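Local structure of cohesin (Archaeoglobus fulgidus, 2XDH) at residues Asn41-Thr54 with Ile78-Thr92. The protein is a cohesin module of a larger, non-cellulosomal archaeal protein and probably binds a dockerin partner, possibly carbohydrate. Sequence-based numbering, arbitrary orientation.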
loop_
_atom_site.group_PDB
_atom_site.type_symbol
_atom_site.label_atom_id
_atom_site.label_comp_id
_atom_site.label_asym_id
_atom_site.label_seq_id
_atom_site.Cartn_x
_atom_site.Cartn_y
_atom_site.Cartn_z
ATOM N N ASN A 41 -5.000 -39.969 -1.610
ATOM C CA ASN A 41 -4.256 -41.230 -1.583
ATOM C C ASN A 41 -3.728 -41.663 -2.940
ATOM O O ASN A 41 -2.761 -42.414 -3.025
ATOM C CB ASN A 41 -5.130 -42.360 -1.031
ATOM C CG ASN A 41 -5.265 -42.309 0.469
ATOM O OD1 ASN A 41 -4.357 -41.861 1.169
ATOM N ND2 ASN A 41 -6.402 -42.771 0.977
ATOM N N VAL A 42 -4.377 -41.204 -4.007
ATOM C CA VAL A 42 -3.956 -41.562 -5.354
ATOM C C VAL A 42 -2.682 -40.840 -5.767
ATOM O O VAL A 42 -2.097 -41.154 -6.803
ATOM C CB VAL A 42 -5.059 -41.294 -6.399
ATOM C CG1 VAL A 42 -6.224 -42.248 -6.190
ATOM C CG2 VAL A 42 -5.520 -39.848 -6.337
ATOM N N LEU A 43 -2.259 -39.869 -4.958
ATOM C CA LEU A 43 -1.030 -39.140 -5.235
ATOM C C LEU A 43 0.082 -39.468 -4.239
ATOM O O LEU A 43 -0.164 -39.774 -3.072
ATOM C CB LEU A 43 -1.284 -37.634 -5.267
ATOM C CG LEU A 43 -2.211 -37.116 -6.370
ATOM C CD1 LEU A 43 -2.248 -35.588 -6.350
ATOM C CD2 LEU A 43 -1.766 -37.604 -7.732
ATOM N N GLU A 44 1.313 -39.394 -4.719
ATOM C CA GLU A 44 2.471 -39.614 -3.877
ATOM C C GLU A 44 3.481 -38.520 -4.144
ATOM O O GLU A 44 3.804 -38.239 -5.296
ATOM C CB GLU A 44 3.092 -40.976 -4.187
ATOM C CG GLU A 44 4.541 -41.067 -3.809
ATOM C CD GLU A 44 5.065 -42.467 -3.968
ATOM O OE1 GLU A 44 4.224 -43.392 -4.026
ATOM O OE2 GLU A 44 6.301 -42.636 -4.043
ATOM N N VAL A 45 3.979 -37.903 -3.079
ATOM C CA VAL A 45 4.873 -36.760 -3.214
ATOM C C VAL A 45 6.290 -37.206 -3.570
ATOM O O VAL A 45 6.880 -38.031 -2.869
ATOM C CB VAL A 45 4.900 -35.913 -1.924
ATOM C CG1 VAL A 45 5.992 -34.844 -1.998
ATOM C CG2 VAL A 45 3.534 -35.277 -1.679
ATOM N N GLU A 46 6.820 -36.668 -4.668
ATOM C CA GLU A 46 8.192 -36.960 -5.099
ATOM C C GLU A 46 9.151 -35.809 -4.763
ATOM O O GLU A 46 10.327 -36.024 -4.466
ATOM C CB GLU A 46 8.246 -37.257 -6.605
ATOM C CG GLU A 46 7.335 -38.392 -7.072
ATOM C CD GLU A 46 7.914 -39.780 -6.813
ATOM O OE1 GLU A 46 7.125 -40.743 -6.741
ATOM O OE2 GLU A 46 9.154 -39.915 -6.693
ATOM N N ASP A 47 8.663 -34.577 -4.818
ATOM C CA ASP A 47 9.509 -33.437 -4.476
ATOM C C ASP A 47 8.649 -32.210 -4.217
ATOM O O ASP A 47 7.497 -32.147 -4.650
ATOM C CB ASP A 47 10.515 -33.155 -5.597
ATOM C CG ASP A 47 11.759 -32.422 -5.104
ATOM O OD1 ASP A 47 11.898 -32.200 -3.877
ATOM O OD2 ASP A 47 12.610 -32.084 -5.954
ATOM N N VAL A 48 9.216 -31.251 -3.498
ATOM C CA VAL A 48 8.571 -29.967 -3.238
ATOM C C VAL A 48 9.604 -28.896 -3.557
ATOM O O VAL A 48 10.680 -28.870 -2.947
ATOM C CB VAL A 48 8.141 -29.845 -1.769
ATOM C CG1 VAL A 48 7.502 -28.484 -1.494
ATOM C CG2 VAL A 48 7.175 -30.984 -1.383
ATOM N N LEU A 49 9.287 -28.028 -4.517
ATOM C CA LEU A 49 10.252 -27.060 -5.030
ATOM C C LEU A 49 9.760 -25.635 -4.810
ATOM O O LEU A 49 8.556 -25.380 -4.832
ATOM C CB LEU A 49 10.473 -27.283 -6.529
ATOM C CG LEU A 49 11.093 -28.597 -7.007
ATOM C CD1 LEU A 49 11.135 -28.642 -8.524
ATOM C CD2 LEU A 49 12.483 -28.775 -6.443
ATOM N N GLN A 50 10.699 -24.715 -4.588
ATOM C CA GLN A 50 10.391 -23.285 -4.510
ATOM C C GLN A 50 9.729 -22.837 -5.802
ATOM O O GLN A 50 9.964 -23.417 -6.867
ATOM C CB GLN A 50 11.666 -22.464 -4.205
ATOM C CG GLN A 50 12.069 -22.520 -2.731
ATOM C CD GLN A 50 13.569 -22.404 -2.500
ATOM O OE1 GLN A 50 14.299 -23.380 -2.642
ATOM N NE2 GLN A 50 14.030 -21.211 -2.114
ATOM N N GLY A 51 8.891 -21.809 -5.702
ATOM C CA GLY A 51 8.166 -21.295 -6.849
ATOM C C GLY A 51 8.765 -20.003 -7.368
ATOM O O GLY A 51 9.880 -19.641 -6.982
ATOM N N SER A 52 8.027 -19.313 -8.239
ATOM C CA SER A 52 8.563 -18.135 -8.924
ATOM C C SER A 52 8.820 -16.979 -7.960
ATOM O O SER A 52 9.610 -16.085 -8.244
ATOM C CB SER A 52 7.613 -17.672 -10.039
ATOM O OG SER A 52 6.389 -17.170 -9.513
ATOM N N LEU A 53 8.157 -16.995 -6.813
ATOM C CA LEU A 53 8.284 -15.888 -5.870
ATOM C C LEU A 53 9.228 -16.188 -4.718
ATOM O O LEU A 53 9.574 -15.296 -3.963
ATOM C CB LEU A 53 6.911 -15.519 -5.288
ATOM C CG LEU A 53 5.893 -14.993 -6.285
ATOM C CD1 LEU A 53 4.498 -14.870 -5.618
ATOM C CD2 LEU A 53 6.362 -13.646 -6.814
ATOM N N THR A 54 9.623 -17.449 -4.567
ATOM C CA THR A 54 10.289 -17.871 -3.343
ATOM C C THR A 54 11.664 -18.494 -3.623
ATOM O O THR A 54 12.194 -19.198 -2.777
ATOM C CB THR A 54 9.430 -18.891 -2.565
ATOM O OG1 THR A 54 9.027 -19.933 -3.461
ATOM C CG2 THR A 54 8.167 -18.227 -1.965
ATOM N N ILE A 78 6.953 -10.572 -0.050
ATOM C CA ILE A 78 6.432 -11.143 -1.285
ATOM C C ILE A 78 5.176 -10.382 -1.656
ATOM O O ILE A 78 4.270 -10.234 -0.824
ATOM C CB ILE A 78 6.074 -12.626 -1.052
ATOM C CG1 ILE A 78 7.361 -13.436 -0.817
ATOM C CG2 ILE A 78 5.317 -13.208 -2.228
ATOM C CD1 ILE A 78 7.086 -14.879 -0.342
ATOM N N SER A 79 5.115 -9.880 -2.883
ATOM C CA SER A 79 3.947 -9.135 -3.344
ATOM C C SER A 79 3.536 -9.592 -4.735
ATOM O O SER A 79 4.336 -10.188 -5.458
ATOM C CB SER A 79 4.259 -7.626 -3.397
ATOM O OG SER A 79 4.589 -7.135 -2.105
ATOM N N GLY A 80 2.298 -9.289 -5.114
ATOM C CA GLY A 80 1.802 -9.593 -6.446
ATOM C C GLY A 80 1.313 -11.024 -6.600
ATOM O O GLY A 80 0.826 -11.635 -5.645
ATOM N N ASP A 81 1.425 -11.552 -7.814
ATOM C CA ASP A 81 0.912 -12.878 -8.126
ATOM C C ASP A 81 2.084 -13.767 -8.529
ATOM O O ASP A 81 3.013 -13.299 -9.171
ATOM C CB ASP A 81 -0.031 -12.827 -9.316
ATOM C CG ASP A 81 -1.189 -11.852 -9.134
ATOM O OD1 ASP A 81 -1.467 -11.403 -8.005
ATOM O OD2 ASP A 81 -1.842 -11.553 -10.148
ATOM N N GLY A 82 2.012 -15.051 -8.207
ATOM C CA GLY A 82 3.046 -15.983 -8.627
ATOM C C GLY A 82 2.965 -17.269 -7.829
ATOM O O GLY A 82 2.110 -17.407 -6.964
ATOM N N SER A 83 3.842 -18.223 -8.127
ATOM C CA SER A 83 3.853 -19.469 -7.378
ATOM C C SER A 83 4.697 -19.361 -6.109
ATOM O O SER A 83 5.773 -18.750 -6.104
ATOM C CB SER A 83 4.345 -20.621 -8.260
ATOM O OG SER A 83 5.544 -20.267 -8.922
ATOM N N LEU A 84 4.184 -19.958 -5.039
ATOM C CA LEU A 84 4.881 -20.070 -3.763
ATOM C C LEU A 84 5.722 -21.333 -3.744
ATOM O O LEU A 84 6.822 -21.352 -3.197
ATOM C CB LEU A 84 3.871 -20.125 -2.615
ATOM C CG LEU A 84 3.052 -18.853 -2.419
ATOM C CD1 LEU A 84 2.037 -19.060 -1.301
ATOM C CD2 LEU A 84 4.001 -17.693 -2.099
ATOM N N PHE A 85 5.188 -22.400 -4.325
ATOM C CA PHE A 85 5.946 -23.644 -4.456
ATOM C C PHE A 85 5.248 -24.553 -5.449
ATOM O O PHE A 85 4.117 -24.285 -5.843
ATOM C CB PHE A 85 6.167 -24.339 -3.104
ATOM C CG PHE A 85 4.884 -24.724 -2.374
ATOM C CD1 PHE A 85 4.359 -26.006 -2.495
ATOM C CD2 PHE A 85 4.240 -23.818 -1.543
ATOM C CE1 PHE A 85 3.201 -26.379 -1.819
ATOM C CE2 PHE A 85 3.078 -24.175 -0.856
ATOM C CZ PHE A 85 2.555 -25.462 -0.999
ATOM N N TYR A 86 5.945 -25.599 -5.877
ATOM C CA TYR A 86 5.407 -26.586 -6.807
ATOM C C TYR A 86 5.541 -27.921 -6.099
ATOM O O TYR A 86 6.542 -28.164 -5.420
ATOM C CB TYR A 86 6.236 -26.619 -8.109
ATOM C CG TYR A 86 5.871 -25.548 -9.116
ATOM C CD1 TYR A 86 4.916 -25.797 -10.104
ATOM C CD2 TYR A 86 6.478 -24.291 -9.092
ATOM C CE1 TYR A 86 4.568 -24.826 -11.039
ATOM C CE2 TYR A 86 6.127 -23.304 -10.025
ATOM C CZ TYR A 86 5.168 -23.586 -10.992
ATOM O OH TYR A 86 4.801 -22.634 -11.921
ATOM N N VAL A 87 4.540 -28.780 -6.225
ATOM C CA VAL A 87 4.692 -30.135 -5.723
ATOM C C VAL A 87 4.765 -31.101 -6.897
ATOM O O VAL A 87 3.924 -31.081 -7.786
ATOM C CB VAL A 87 3.563 -30.539 -4.734
ATOM C CG1 VAL A 87 3.799 -31.947 -4.204
ATOM C CG2 VAL A 87 3.510 -29.558 -3.568
ATOM N N LYS A 88 5.804 -31.925 -6.921
ATOM C CA LYS A 88 5.886 -32.963 -7.930
ATOM C C LYS A 88 5.239 -34.209 -7.346
ATOM O O LYS A 88 5.692 -34.733 -6.321
ATOM C CB LYS A 88 7.342 -33.236 -8.324
ATOM C CG LYS A 88 7.472 -34.194 -9.503
ATOM C CD LYS A 88 8.924 -34.396 -9.911
ATOM C CE LYS A 88 9.015 -35.027 -11.292
ATOM N NZ LYS A 88 8.238 -34.226 -12.290
ATOM N N PHE A 89 4.166 -34.665 -7.984
ATOM C CA PHE A 89 3.448 -35.848 -7.537
ATOM C C PHE A 89 3.639 -36.955 -8.550
ATOM O O PHE A 89 3.913 -36.704 -9.721
ATOM C CB PHE A 89 1.945 -35.588 -7.463
ATOM C CG PHE A 89 1.508 -34.741 -6.298
ATOM C CD1 PHE A 89 1.590 -35.224 -5.002
ATOM C CD2 PHE A 89 0.950 -33.483 -6.513
ATOM C CE1 PHE A 89 1.149 -34.464 -3.938
ATOM C CE2 PHE A 89 0.518 -32.716 -5.469
ATOM C CZ PHE A 89 0.611 -33.197 -4.167
ATOM N N ARG A 90 3.473 -38.187 -8.094
ATOM C CA ARG A 90 3.387 -39.315 -8.996
ATOM C C ARG A 90 2.012 -39.900 -8.804
ATOM O O ARG A 90 1.557 -40.069 -7.672
ATOM C CB ARG A 90 4.451 -40.356 -8.675
ATOM C CG ARG A 90 4.161 -41.709 -9.293
ATOM C CD ARG A 90 5.408 -42.303 -9.896
ATOM N NE ARG A 90 5.192 -43.679 -10.325
ATOM C CZ ARG A 90 6.163 -44.496 -10.712
ATOM N NH1 ARG A 90 7.419 -44.070 -10.722
ATOM N NH2 ARG A 90 5.877 -45.736 -11.089
ATOM N N VAL A 91 1.336 -40.182 -9.907
ATOM C CA VAL A 91 -0.006 -40.739 -9.839
ATOM C C VAL A 91 0.081 -42.250 -9.655
ATOM O O VAL A 91 0.481 -42.976 -10.564
ATOM C CB VAL A 91 -0.810 -40.405 -11.111
ATOM C CG1 VAL A 91 -2.246 -40.906 -10.993
ATOM C CG2 VAL A 91 -0.765 -38.911 -11.386
ATOM N N THR A 92 -0.291 -42.714 -8.468
ATOM C CA THR A 92 -0.197 -44.128 -8.131
ATOM C C THR A 92 -1.412 -44.912 -8.619
ATOM O O THR A 92 -2.532 -44.694 -8.152
ATOM C CB THR A 92 -0.052 -44.316 -6.616
ATOM O OG1 THR A 92 -1.260 -43.908 -5.966
ATOM C CG2 THR A 92 1.097 -43.481 -6.093
#
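Leu43 crosses the Phe89 ring at about a right angle. Its CB lies 3.8 Å from Phe89 CD1. CG, anti to the carbonyl carbon (chi1 -64°), sends CD1 over the ring face, 3.8 Å from the Phe89 centroid and 12° off the normal, a CH-pi contact. CD2 turns instead to Val91 CG2. Val87 CG1 lies over the opposite face of that ring, toward its rim, and Val45 CG2 approaches Phe89 CE1 obliquely at 3.4 Å, so the ring is clamped among aliphatic groups, with Tyr39 also against it. The backbones pair antiparallel, but both Glu46 N (2.8 Å) and, weakly, Asp47 N reach Lys88 O, which identifies a classic beta bulge shifting the register by one residue. Past the end of strand 43-50, the Ser52 and Ser83 hydroxyls exchange bonds with each other's backbone: Ser52 N donates almost straight (172°) to Ser83 OG, and Ser83 N to Ser52 OG. Thr54 OG1 donates to Leu84 O at 2.6 Å, from above the carbonyl plane, while accepting from Gly51 N; its CG2 rests 3.9 Å from Ile78 CD1. Replacement of Thr54 by alanine would probably cost Leu84 O a donor and Gly51 N an acceptor and open a gap beside Ile78 CD1. Strand 43-50 pairs with strand 82-91, and Leu43 touching Phe149 and Val45 touching Ile68 carry this pair into the hydrophobic core of the cohesin beta-sandwich.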